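PDB 5DLE: Pts system, fructose-specific iiabc component from Borrelia burgdorferi, which probably takes up fructose and phosphorylates it to fructose 1-phosphate; this chain is its IIB domain, which is expected to relay the phosphoryl group through a cysteine. Local coordinates for residues 10-15 with 106-111; 14-19 with 32-37; 28-33 with 91-96; 41-46 with 102-107; 46-49 with 54-57. All coordinates share one frame; numbering follows the deposited sequence.

Contact 1. Residues 10-15 with 106-111; sequences KAEKIV and ESFNAP. With IMD (imidazole), chain E.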
# COMPACT_ATOMS: atom_id res chain seq x y z
N LYS A 10 -34.45 -11.17 5.50
CA LYS A 10 -33.24 -10.49 5.94
C LYS A 10 -31.98 -11.22 5.45
O LYS A 10 -31.75 -12.38 5.79
CB LYS A 10 -33.21 -10.35 7.46
N ALA A 11 -31.17 -10.52 4.65
CA ALA A 11 -29.92 -11.09 4.16
C ALA A 11 -29.05 -11.55 5.33
O ALA A 11 -29.01 -10.90 6.38
CB ALA A 11 -29.15 -10.07 3.32
N GLU A 12 -28.37 -12.68 5.15
CA GLU A 12 -27.47 -13.13 6.19
C GLU A 12 -26.35 -12.13 6.39
O GLU A 12 -26.01 -11.34 5.50
CB GLU A 12 -26.86 -14.47 5.82
CG GLU A 12 -27.85 -15.57 5.62
CD GLU A 12 -27.11 -16.85 5.55
OE1 GLU A 12 -26.40 -17.12 6.53
OE2 GLU A 12 -27.19 -17.53 4.50
N LYS A 13 -25.76 -12.18 7.57
CA LYS A 13 -24.74 -11.21 7.99
C LYS A 13 -23.37 -11.87 8.06
O LYS A 13 -23.21 -12.96 8.63
CB LYS A 13 -25.11 -10.60 9.34
CG LYS A 13 -26.41 -9.73 9.27
CD LYS A 13 -26.78 -9.22 10.63
CE LYS A 13 -28.06 -8.41 10.57
NZ LYS A 13 -28.25 -7.63 11.82
N ILE A 14 -22.37 -11.19 7.52
CA ILE A 14 -20.97 -11.60 7.69
C ILE A 14 -20.31 -10.54 8.56
O ILE A 14 -20.61 -9.35 8.42
CB ILE A 14 -20.27 -11.70 6.32
CG1 ILE A 14 -20.94 -12.76 5.45
CG2 ILE A 14 -18.74 -11.97 6.50
CD1 ILE A 14 -20.35 -12.88 4.05
N VAL A 15 -19.43 -10.96 9.48
CA VAL A 15 -18.51 -9.99 10.07
C VAL A 15 -17.09 -10.41 9.73
O VAL A 15 -16.79 -11.60 9.51
CB VAL A 15 -18.68 -9.84 11.60
CG1 VAL A 15 -20.08 -9.27 11.90
CG2 VAL A 15 -18.43 -11.16 12.34
N GLU A 106 -16.54 -20.12 0.70
CA GLU A 106 -15.99 -21.17 1.56
C GLU A 106 -16.25 -20.88 3.03
O GLU A 106 -16.28 -21.82 3.83
CB GLU A 106 -14.48 -21.33 1.33
CG GLU A 106 -14.11 -21.98 -0.02
CD GLU A 106 -12.66 -21.68 -0.49
OE1 GLU A 106 -11.84 -21.14 0.29
OE2 GLU A 106 -12.35 -21.99 -1.67
N SER A 107 -16.44 -19.61 3.41
CA SER A 107 -16.55 -19.30 4.84
C SER A 107 -17.78 -19.95 5.46
O SER A 107 -17.77 -20.27 6.64
CB SER A 107 -16.58 -17.79 5.08
OG SER A 107 -17.79 -17.23 4.58
N PHE A 108 -18.82 -20.17 4.67
CA PHE A 108 -20.04 -20.75 5.24
C PHE A 108 -19.88 -22.22 5.58
O PHE A 108 -20.76 -22.78 6.24
CB PHE A 108 -21.18 -20.53 4.25
CG PHE A 108 -21.60 -19.12 4.18
CD1 PHE A 108 -20.98 -18.23 3.29
CD2 PHE A 108 -22.54 -18.63 5.08
CE1 PHE A 108 -21.34 -16.90 3.26
CE2 PHE A 108 -22.92 -17.29 5.08
CZ PHE A 108 -22.31 -16.41 4.17
N ASN A 109 -18.80 -22.86 5.12
CA ASN A 109 -18.49 -24.23 5.51
C ASN A 109 -17.35 -24.30 6.50
O ASN A 109 -16.86 -25.39 6.77
CB ASN A 109 -18.14 -25.06 4.27
CG ASN A 109 -19.27 -25.10 3.28
OD1 ASN A 109 -19.08 -24.81 2.10
ND2 ASN A 109 -20.45 -25.45 3.74
N ALA A 110 -16.88 -23.15 7.00
CA ALA A 110 -15.73 -23.11 7.90
C ALA A 110 -16.07 -23.77 9.23
O ALA A 110 -17.23 -23.79 9.65
CB ALA A 110 -15.30 -21.65 8.10
N PRO A 111 -15.07 -24.31 9.93
CA PRO A 111 -15.36 -24.98 11.20
C PRO A 111 -15.80 -24.02 12.28
O PRO A 111 -15.39 -22.85 12.32
CB PRO A 111 -14.03 -25.66 11.55
CG PRO A 111 -13.38 -25.88 10.23
CD PRO A 111 -13.72 -24.63 9.44
N1 IMD E . -24.49 -20.34 2.31
C2 IMD E . -25.11 -19.27 2.86
N3 IMD E . -25.65 -19.66 4.04
C4 IMD E . -25.37 -20.97 4.23
C5 IMD E . -24.64 -21.40 3.14
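F108 reaches back from the C-terminal end of the chain to the start of the first strand, where its ring meets I14 and E12, both obliquely. The I14 and F108 side chains cross at about a right angle. I14 keeps its chain extended past CG1 (chi2 177°), which carries CD1 forward to 4.0 Å from F108 CZ. The neighbouring I14 CG1 lies almost as near, so the outer end of the ring rests against one branch of the isoleucine. E12 comes up at the CE2 position, its OE1 3.8 Å from F108 CE2, with the carboxylate plane turned 67° from that of the ring. The approach to the ring is a van der Waals contact; E12 OE1 is hydrogen-bonded to S68 OG.

The other carboxylate oxygen holds a bound imidazole, probably from the crystallisation liquor: imidazole N3 donates to E12 OE2 over 2.7 Å, along a noticeably bent path of 136°. The imidazole also covers one face of F108, its C2 3.4 Å above the ring plane and displaced toward the rim, with N3 3.4 Å from F108 CD2. I14 CD1 lies on the other side of that plane. V69 of a neighbouring strand adds a further apolar surface to both I14 and F108. F108 lies in a type I turn from S107 to A110. The arrangement fastens this turn, near the C-terminal end of helix 100-107, to strand 13-19 in the open alpha/beta fold of a IIB domain.

Contact 2. Residues 14-19 with 32-37; sequences IVAVTA and KKIENE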
# COMPACT_ATOMS: atom_id res chain seq x y z
N ILE A 14 -22.37 -11.19 7.52
CA ILE A 14 -20.97 -11.60 7.69
C ILE A 14 -20.31 -10.54 8.56
O ILE A 14 -20.61 -9.35 8.42
CB ILE A 14 -20.27 -11.70 6.32
CG1 ILE A 14 -20.94 -12.76 5.45
CG2 ILE A 14 -18.74 -11.97 6.50
CD1 ILE A 14 -20.35 -12.88 4.05
N VAL A 15 -19.43 -10.96 9.48
CA VAL A 15 -18.51 -9.99 10.07
C VAL A 15 -17.09 -10.41 9.73
O VAL A 15 -16.79 -11.60 9.51
CB VAL A 15 -18.68 -9.84 11.60
CG1 VAL A 15 -20.08 -9.27 11.90
CG2 VAL A 15 -18.43 -11.16 12.34
N ALA A 16 -16.20 -9.42 9.64
CA ALA A 16 -14.82 -9.74 9.31
C ALA A 16 -13.89 -8.86 10.12
O ALA A 16 -14.27 -7.76 10.56
CB ALA A 16 -14.53 -9.52 7.81
N VAL A 17 -12.64 -9.34 10.30
CA VAL A 17 -11.55 -8.49 10.79
C VAL A 17 -10.45 -8.57 9.76
O VAL A 17 -10.09 -9.68 9.34
CB VAL A 17 -11.00 -8.96 12.16
CG1 VAL A 17 -9.89 -8.03 12.63
CG2 VAL A 17 -12.10 -9.05 13.22
N THR A 18 -9.89 -7.42 9.38
CA THR A 18 -8.70 -7.44 8.54
C THR A 18 -7.58 -6.80 9.35
O THR A 18 -7.78 -5.80 10.05
CB THR A 18 -8.90 -6.76 7.21
OG1 THR A 18 -9.06 -5.33 7.38
CG2 THR A 18 -10.10 -7.40 6.46
N ALA A 19 -6.40 -7.41 9.29
CA ALA A 19 -5.31 -6.92 10.14
C ALA A 19 -3.99 -7.24 9.47
O ALA A 19 -3.61 -8.39 9.39
CB ALA A 19 -5.37 -7.56 11.53
N LYS A 32 -12.01 -3.74 1.80
CA LYS A 32 -12.88 -3.24 0.75
C LYS A 32 -13.21 -4.35 -0.23
O LYS A 32 -14.34 -4.43 -0.72
CB LYS A 32 -12.25 -2.04 0.08
CG LYS A 32 -13.12 -1.31 -0.89
CD LYS A 32 -14.46 -0.79 -0.27
CE LYS A 32 -15.21 -0.15 -1.39
NZ LYS A 32 -16.62 0.15 -1.02
N LYS A 33 -12.27 -5.25 -0.52
CA LYS A 33 -12.61 -6.35 -1.43
C LYS A 33 -13.60 -7.29 -0.77
O LYS A 33 -14.52 -7.79 -1.45
CB LYS A 33 -11.37 -7.10 -1.88
CG LYS A 33 -10.50 -6.22 -2.74
CD LYS A 33 -9.45 -7.00 -3.45
CE LYS A 33 -9.97 -7.61 -4.75
NZ LYS A 33 -8.75 -8.06 -5.51
N ILE A 34 -13.45 -7.55 0.53
CA ILE A 34 -14.43 -8.41 1.22
C ILE A 34 -15.80 -7.74 1.21
O ILE A 34 -16.82 -8.40 0.96
CB ILE A 34 -13.95 -8.71 2.65
CG1 ILE A 34 -12.79 -9.71 2.59
CG2 ILE A 34 -15.11 -9.29 3.51
CD1 ILE A 34 -12.09 -9.86 3.92
N GLU A 35 -15.86 -6.44 1.51
CA GLU A 35 -17.14 -5.71 1.47
C GLU A 35 -17.78 -5.77 0.09
O GLU A 35 -18.97 -6.05 -0.02
CB GLU A 35 -16.93 -4.25 1.89
CG GLU A 35 -16.61 -4.10 3.37
CD GLU A 35 -16.04 -2.74 3.76
OE1 GLU A 35 -15.87 -1.84 2.87
OE2 GLU A 35 -15.72 -2.58 4.96
N ASN A 36 -17.00 -5.53 -0.98
CA ASN A 36 -17.60 -5.53 -2.32
C ASN A 36 -18.09 -6.91 -2.70
O ASN A 36 -19.15 -7.03 -3.32
CB ASN A 36 -16.59 -5.03 -3.36
CG ASN A 36 -16.39 -3.52 -3.33
OD1 ASN A 36 -17.26 -2.80 -2.80
ND2 ASN A 36 -15.34 -3.04 -3.96
N GLU A 37 -17.33 -7.96 -2.39
CA GLU A 37 -17.72 -9.31 -2.80
C GLU A 37 -18.89 -9.82 -1.96
O GLU A 37 -19.79 -10.50 -2.48
CB GLU A 37 -16.52 -10.25 -2.71
CG GLU A 37 -16.83 -11.68 -3.17
CD GLU A 37 -17.16 -11.79 -4.67
OE1 GLU A 37 -16.65 -10.99 -5.50
OE2 GLU A 37 -17.95 -12.71 -5.01
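Two torsions decide how I34 meets the strand. With CG1 beside the backbone N (chi1 -73°) and the chain extended beyond it (chi2 169°), CD1 is sent out toward T18, while the CG2 branch is left to face A16. This is the strand-helix packing of a beta-alpha-beta unit, in which strand 13-19 and helix 25-40 are followed by strand 44-50, parallel to the first and next to it in the sheet.

T18 and I34 reach toward each other tip to tip, with T18 CG2 4.1 Å from I34 CD1. The rotation of the threonine matters here: its methyl is turned toward the helix, while OG1 hydrogen-bonds to the carbonyl oxygen of T27, in the first turn of the same helix. A single side chain thus gives an apolar branch to the interface and a polar branch to the backbone of the helix lying over it.

Small A16 lets the helix sit fairly near at this point, the CA atoms of A16 and I34 being 8.2 Å apart. V15 and V17 point to the other side of the sheet. I34 turns inward, while another flank of the same helix meets a neighbouring copy: there K32 and E35 pair with E35 and K32 of the second subunit in intersubunit salt bridges. The second branch of the isoleucine ends the contact against the alanine, I34 CG2 lying 4.3 Å from A16 CB.

Contact 3. Residues 28-33 with 91-96; sequences YIAAKK and VSTVKA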
# COMPACT_ATOMS: atom_id res chain seq x y z
N TYR A 28 -6.79 -2.29 4.38
CA TYR A 28 -7.93 -1.65 3.73
C TYR A 28 -8.28 -2.33 2.42
O TYR A 28 -9.46 -2.37 2.03
CB TYR A 28 -7.65 -0.14 3.50
CG TYR A 28 -8.02 0.67 4.73
CD1 TYR A 28 -7.18 0.75 5.80
CD2 TYR A 28 -9.25 1.30 4.81
CE1 TYR A 28 -7.52 1.44 6.95
CE2 TYR A 28 -9.61 1.97 5.95
CZ TYR A 28 -8.75 2.04 7.01
OH TYR A 28 -9.11 2.73 8.15
N ILE A 29 -7.28 -2.82 1.66
CA ILE A 29 -7.64 -3.52 0.43
C ILE A 29 -8.45 -4.77 0.77
O ILE A 29 -9.46 -5.07 0.13
CB ILE A 29 -6.38 -3.87 -0.39
CG1 ILE A 29 -5.71 -2.59 -0.88
CG2 ILE A 29 -6.79 -4.69 -1.63
CD1 ILE A 29 -4.27 -2.85 -1.41
N ALA A 30 -7.96 -5.57 1.75
CA ALA A 30 -8.71 -6.77 2.13
C ALA A 30 -10.11 -6.40 2.57
O ALA A 30 -11.09 -7.06 2.18
CB ALA A 30 -7.97 -7.53 3.23
N ALA A 31 -10.24 -5.31 3.34
CA ALA A 31 -11.57 -4.95 3.85
C ALA A 31 -12.50 -4.58 2.73
O ALA A 31 -13.66 -5.05 2.68
CB ALA A 31 -11.47 -3.81 4.85
N LYS A 32 -12.01 -3.74 1.80
CA LYS A 32 -12.88 -3.24 0.75
C LYS A 32 -13.21 -4.35 -0.23
O LYS A 32 -14.34 -4.43 -0.72
CB LYS A 32 -12.25 -2.04 0.08
CG LYS A 32 -13.12 -1.31 -0.89
CD LYS A 32 -14.46 -0.79 -0.27
CE LYS A 32 -15.21 -0.15 -1.39
NZ LYS A 32 -16.62 0.15 -1.02
N LYS A 33 -12.27 -5.25 -0.52
CA LYS A 33 -12.61 -6.35 -1.43
C LYS A 33 -13.60 -7.29 -0.77
O LYS A 33 -14.52 -7.79 -1.45
CB LYS A 33 -11.37 -7.10 -1.88
CG LYS A 33 -10.50 -6.22 -2.74
CD LYS A 33 -9.45 -7.00 -3.45
CE LYS A 33 -9.97 -7.61 -4.75
NZ LYS A 33 -8.75 -8.06 -5.51
N VAL A 91 -7.71 -16.56 7.14
CA VAL A 91 -6.82 -16.54 5.98
C VAL A 91 -5.88 -15.36 6.14
O VAL A 91 -6.05 -14.49 7.00
CB VAL A 91 -7.59 -16.44 4.65
CG1 VAL A 91 -8.52 -17.67 4.48
CG2 VAL A 91 -8.42 -15.17 4.60
N SER A 92 -4.85 -15.37 5.31
CA SER A 92 -3.94 -14.23 5.26
C SER A 92 -4.59 -13.08 4.51
O SER A 92 -5.55 -13.27 3.78
CB SER A 92 -2.66 -14.64 4.53
OG SER A 92 -2.97 -14.94 3.16
N THR A 93 -4.02 -11.87 4.65
CA THR A 93 -4.55 -10.79 3.81
C THR A 93 -4.31 -11.04 2.32
O THR A 93 -5.16 -10.70 1.50
CB THR A 93 -4.04 -9.41 4.21
OG1 THR A 93 -2.62 -9.29 4.04
CG2 THR A 93 -4.47 -9.01 5.62
N VAL A 94 -3.16 -11.62 1.94
CA VAL A 94 -2.91 -11.93 0.54
C VAL A 94 -4.00 -12.84 -0.02
O VAL A 94 -4.51 -12.61 -1.13
CB VAL A 94 -1.50 -12.56 0.40
CG1 VAL A 94 -1.35 -13.23 -0.93
CG2 VAL A 94 -0.46 -11.49 0.54
N LYS A 95 -4.38 -13.89 0.73
CA LYS A 95 -5.39 -14.80 0.20
C LYS A 95 -6.75 -14.11 0.13
O LYS A 95 -7.49 -14.27 -0.85
CB LYS A 95 -5.46 -16.05 1.06
N ALA A 96 -7.07 -13.30 1.14
CA ALA A 96 -8.36 -12.59 1.13
C ALA A 96 -8.43 -11.61 -0.05
O ALA A 96 -9.50 -11.39 -0.64
CB ALA A 96 -8.57 -11.86 2.45
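A30 points its methyl at the short helix 93-98, where A96 CB lies 4.4 Å from A30 CB. With only methyl groups between them the backbones come close, the CA atoms of A30 and A96 being 5.9 Å apart. T93, one turn earlier, adds its own CB at 4.5 Å from A30 CB, so the alanine methyl meets both residues.

Away from this buried patch the contact thins quickly. K33 extends along its margin without touching, and in the conformer given its NZ is bonded to the carbonyl oxygen of I97. V94 points away from helix 25-40 and packs on P21 of the third subunit, and the side chain of K95 could not be modelled beyond CB.

The second helix is capped at its start. S92 is its N-cap, and K95 N donates to S92 OG over 3.0 Å in a nearly straight bond of 161°. T93 OG1 is hydrogen-bonded to D75 and H26, and the T93 side chain touches C20. The pair of helices therefore meets beside the loop that follows the first strand, which in IIB domains of the fructose type carries the phosphorylated cysteine.

Contact 4. Residues 41-46 with 102-107; sequences QGYSIR and NIIKES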
# COMPACT_ATOMS: atom_id res chain seq x y z
N GLN A 41 -22.54 -10.97 -3.51
CA GLN A 41 -23.19 -12.25 -3.19
C GLN A 41 -24.46 -12.09 -2.37
O GLN A 41 -25.09 -13.11 -2.04
CB GLN A 41 -22.18 -13.18 -2.49
CG GLN A 41 -21.04 -13.67 -3.43
CD GLN A 41 -20.09 -14.71 -2.82
OE1 GLN A 41 -20.53 -15.57 -2.06
NE2 GLN A 41 -18.78 -14.64 -3.16
N GLY A 42 -24.86 -10.87 -2.00
CA GLY A 42 -26.13 -10.64 -1.32
C GLY A 42 -26.09 -10.56 0.19
O GLY A 42 -27.15 -10.60 0.82
N TYR A 43 -24.91 -10.45 0.79
CA TYR A 43 -24.78 -10.49 2.24
C TYR A 43 -24.61 -9.09 2.79
O TYR A 43 -24.04 -8.21 2.12
CB TYR A 43 -23.56 -11.32 2.65
CG TYR A 43 -23.64 -12.74 2.18
CD1 TYR A 43 -24.62 -13.60 2.69
CD2 TYR A 43 -22.77 -13.24 1.21
CE1 TYR A 43 -24.71 -14.89 2.25
CE2 TYR A 43 -22.83 -14.54 0.79
CZ TYR A 43 -23.83 -15.36 1.29
OH TYR A 43 -23.94 -16.67 0.88
N SER A 44 -25.03 -8.92 4.03
CA SER A 44 -24.69 -7.78 4.87
C SER A 44 -23.29 -7.99 5.42
O SER A 44 -22.89 -9.14 5.67
CB SER A 44 -25.70 -7.72 6.04
OG SER A 44 -25.66 -6.45 6.65
N ILE A 45 -22.51 -6.92 5.58
CA ILE A 45 -21.11 -7.10 5.99
C ILE A 45 -20.71 -5.95 6.93
O ILE A 45 -21.02 -4.79 6.67
CB ILE A 45 -20.20 -7.18 4.73
CG1 ILE A 45 -18.70 -7.28 5.06
CG2 ILE A 45 -20.39 -5.97 3.82
CD1 ILE A 45 -18.31 -8.66 5.51
N ARG A 46 -20.01 -6.29 8.02
CA ARG A 46 -19.32 -5.30 8.86
C ARG A 46 -17.87 -5.74 8.99
O ARG A 46 -17.62 -6.92 9.26
CB ARG A 46 -19.96 -5.21 10.26
CG ARG A 46 -21.06 -4.15 10.33
CD ARG A 46 -20.48 -2.73 10.59
NE ARG A 46 -19.85 -2.74 11.91
CZ ARG A 46 -18.56 -2.60 12.18
NH1 ARG A 46 -17.64 -2.30 11.25
NH2 ARG A 46 -18.20 -2.71 13.45
N ASN A 102 -13.97 -16.84 -3.70
CA ASN A 102 -13.95 -18.18 -3.14
C ASN A 102 -13.94 -18.14 -1.62
O ASN A 102 -14.63 -18.95 -0.98
CB ASN A 102 -12.75 -18.93 -3.72
CG ASN A 102 -12.96 -19.33 -5.19
OD1 ASN A 102 -14.10 -19.38 -5.69
ND2 ASN A 102 -11.86 -19.63 -5.89
N ILE A 103 -13.22 -17.18 -1.02
CA ILE A 103 -13.17 -17.14 0.44
C ILE A 103 -14.54 -16.85 1.03
O ILE A 103 -14.92 -17.45 2.05
CB ILE A 103 -12.11 -16.13 0.89
CG1 ILE A 103 -10.76 -16.82 0.86
CG2 ILE A 103 -12.43 -15.56 2.28
CD1 ILE A 103 -9.64 -15.84 0.92
N ILE A 104 -15.30 -15.93 0.44
CA ILE A 104 -16.65 -15.63 0.94
C ILE A 104 -17.48 -16.90 0.90
O ILE A 104 -18.19 -17.25 1.85
CB ILE A 104 -17.32 -14.53 0.09
CG1 ILE A 104 -16.60 -13.17 0.23
CG2 ILE A 104 -18.82 -14.40 0.44
CD1 ILE A 104 -16.48 -12.68 1.63
N LYS A 105 -17.42 -17.60 -0.24
CA LYS A 105 -18.26 -18.80 -0.40
C LYS A 105 -17.85 -19.89 0.58
O LYS A 105 -18.70 -20.52 1.23
CB LYS A 105 -18.18 -19.30 -1.84
CG LYS A 105 -18.96 -18.46 -2.82
CD LYS A 105 -18.83 -19.00 -4.24
CE LYS A 105 -19.50 -18.08 -5.28
NZ LYS A 105 -20.99 -18.06 -5.16
N GLU A 106 -16.54 -20.12 0.70
CA GLU A 106 -15.99 -21.17 1.56
C GLU A 106 -16.25 -20.88 3.03
O GLU A 106 -16.28 -21.82 3.83
CB GLU A 106 -14.48 -21.33 1.33
CG GLU A 106 -14.11 -21.98 -0.02
CD GLU A 106 -12.66 -21.68 -0.49
OE1 GLU A 106 -11.84 -21.14 0.29
OE2 GLU A 106 -12.35 -21.99 -1.67
N SER A 107 -16.44 -19.61 3.41
CA SER A 107 -16.55 -19.30 4.84
C SER A 107 -17.78 -19.95 5.46
O SER A 107 -17.77 -20.27 6.64
CB SER A 107 -16.58 -17.79 5.08
OG SER A 107 -17.79 -17.23 4.58
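Q41 lays its amide across the surface formed by I104 and K105 on the last helix. Its chain runs extended beyond CG (chi2 -174°), which brings OE1 to 3.4 Å from K105 CG and NE2 to 3.6 Å from I104 CB. OE1 also approaches I104 CG2, although I104 was deposited in two conformers and the very short spacing there is doubtful. K105 bends only at its last torsion, chi4 -68°, so that NZ curls back over the glutamine, 4.0 Å from Q41 OE1.

Y43 supplies the apolar touch, with its CE2 4.0 Å from I104 CG2. The two side chains slide past each other in opposite directions, and the methyl meets the ring obliquely. Q41 OE1 lies in the plane of the Y43 ring, at its edge, while the carbonyl oxygen of Q41 lies over one ring face.

Both residues sit where helix 25-40 gives way to strand 44-50, the second strand in chain order of the mainly parallel sheet of this alpha/beta fold. G42 ends that helix in a Schellman motif, its positive phi turning the chain so that Q41 and Y43 can both face the C-terminal helix.

Farther out, Q41 NE2 is shared between E37 OE2 and the carbonyl oxygen of E101, which ties the amide to both helices at once. Y43 stacks on F108, and I104 packs on I71 of the sheet. On the helix itself, S107 OG donates to I104 O over 2.8 Å, from a position tilted 29° from the carbonyl plane.

Contact 5. Residues 46-49 with 54-57; sequences RVET and GIEN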
# COMPACT_ATOMS: atom_id res chain seq x y z
N ARG A 46 -20.01 -6.29 8.02
CA ARG A 46 -19.32 -5.30 8.86
C ARG A 46 -17.87 -5.74 8.99
O ARG A 46 -17.62 -6.92 9.26
CB ARG A 46 -19.96 -5.21 10.26
CG ARG A 46 -21.06 -4.15 10.33
CD ARG A 46 -20.48 -2.73 10.59
NE ARG A 46 -19.85 -2.74 11.91
CZ ARG A 46 -18.56 -2.60 12.18
NH1 ARG A 46 -17.64 -2.30 11.25
NH2 ARG A 46 -18.20 -2.71 13.45
N VAL A 47 -16.92 -4.81 8.79
CA VAL A 47 -15.49 -5.11 8.88
C VAL A 47 -14.81 -4.21 9.91
O VAL A 47 -14.92 -2.97 9.85
CB VAL A 47 -14.78 -4.96 7.52
CG1 VAL A 47 -13.32 -5.44 7.62
CG2 VAL A 47 -15.46 -5.79 6.49
N GLU A 48 -14.10 -4.84 10.85
CA GLU A 48 -13.16 -4.19 11.75
C GLU A 48 -11.78 -4.20 11.10
O GLU A 48 -11.36 -5.22 10.55
CB GLU A 48 -13.13 -4.96 13.07
CG GLU A 48 -11.92 -4.71 13.96
CD GLU A 48 -11.99 -5.55 15.24
OE1 GLU A 48 -13.11 -5.80 15.72
OE2 GLU A 48 -10.94 -6.00 15.75
N THR A 49 -11.07 -3.08 11.19
CA THR A 49 -9.74 -3.03 10.62
C THR A 49 -8.68 -2.78 11.69
O THR A 49 -8.92 -2.08 12.66
CB THR A 49 -9.61 -1.92 9.54
OG1 THR A 49 -10.01 -0.64 10.08
CG2 THR A 49 -10.46 -2.23 8.30
N GLY A 54 -3.43 0.93 15.40
CA GLY A 54 -4.60 0.61 16.19
C GLY A 54 -5.70 -0.04 15.38
O GLY A 54 -5.48 -0.61 14.32
N ILE A 55 -6.90 0.11 15.91
CA ILE A 55 -8.09 -0.66 15.54
C ILE A 55 -9.22 0.32 15.26
O ILE A 55 -9.46 1.22 16.07
CB ILE A 55 -8.50 -1.63 16.65
CG1 ILE A 55 -7.38 -2.65 16.91
CG2 ILE A 55 -9.85 -2.30 16.31
CD1 ILE A 55 -7.66 -3.51 18.13
N GLU A 56 -9.90 0.16 14.13
CA GLU A 56 -11.00 1.04 13.74
C GLU A 56 -12.25 0.20 13.52
O GLU A 56 -12.18 -0.93 13.04
CB GLU A 56 -10.68 1.82 12.45
CG GLU A 56 -9.56 2.84 12.60
CD GLU A 56 -9.15 3.41 11.24
OE1 GLU A 56 -8.56 2.65 10.42
OE2 GLU A 56 -9.45 4.60 10.97
N ASN A 57 -13.39 0.74 13.93
CA ASN A 57 -14.71 0.16 13.64
C ASN A 57 -14.81 -1.27 14.16
O ASN A 57 -15.29 -2.20 13.48
CB ASN A 57 -15.03 0.22 12.14
CG ASN A 57 -15.04 1.65 11.65
OD1 ASN A 57 -15.99 2.39 11.94
ND2 ASN A 57 -14.01 2.05 10.96
O HOH W 1 -12.38 0.66 9.34
O HOH W 2 -7.54 0.45 10.72
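R46 curls round to take the carbonyl oxygen of N57, just after strand 55-56. From CB the side chain leaves beside the backbone N and then bends twice, at chi2 and chi3 (-84° and -64°), doubling back toward strand 55-56. NE forms a salt bridge with E63. CZ carries the two terminal nitrogens, and both grip N57 O: R46 NH2 donates at 3.0 Å and R46 NH1 at 3.2 Å. The oxygen lies within the guanidinium plane, but the donors reach it from one face of its own carbonyl, NH1 modestly tilted and NH2 well above the plane. NH1 also rests 3.7 Å from N57 CB, and the guanidinium plane is turned 71° from the side-chain amide of N57.

Beyond this clamp, T49 and E56 form an antiparallel hydrogen-bonded pair, T49 N to E56 O at 3.0 Å and E56 N to T49 O at 2.9 Å. I55 CA adds a CA-H...O contact to the same T49 O at 3.3 Å. A water links the polar side chains, accepting from N57 ND2 and bonding to T49 OG1, 2.8 Å away.

Strand 55-56 thus closes a beta hairpin and adds a short antiparallel edge to the otherwise parallel sheet. T49 and V47 turn to helix 25-40, touching A31, and E48 touches V17 of strand 13-19, while E56 hydrogen-bonds through OE1 to the hydroxyl of Y28 in helix 25-40 and forms a salt bridge with K33 of the second subunit.

How the contacts relate
Contacts 1 and 4 lie side by side, their centres 6 Å apart, and share E106 and S107; both join the C-terminal part of the chain to the ends of strands 13-19 and 44-50, and the imidazole of contact 1 lies about 3 Å from the Y43 side chain of contact 4. Contact 5 is at the other end of strand 44-50, about 17 Å from contact 4 between centres and across the chain's centre. Contact 2 lies near the centre, 7 Å from contact 3, both using helix 25-40, whose other flank meets the second subunit. T93 of contact 3 touches C20, which follows A19 of contact 2, in the loop expected to carry the phosphocysteine; contact 3 is centred 16 Å from contact 1.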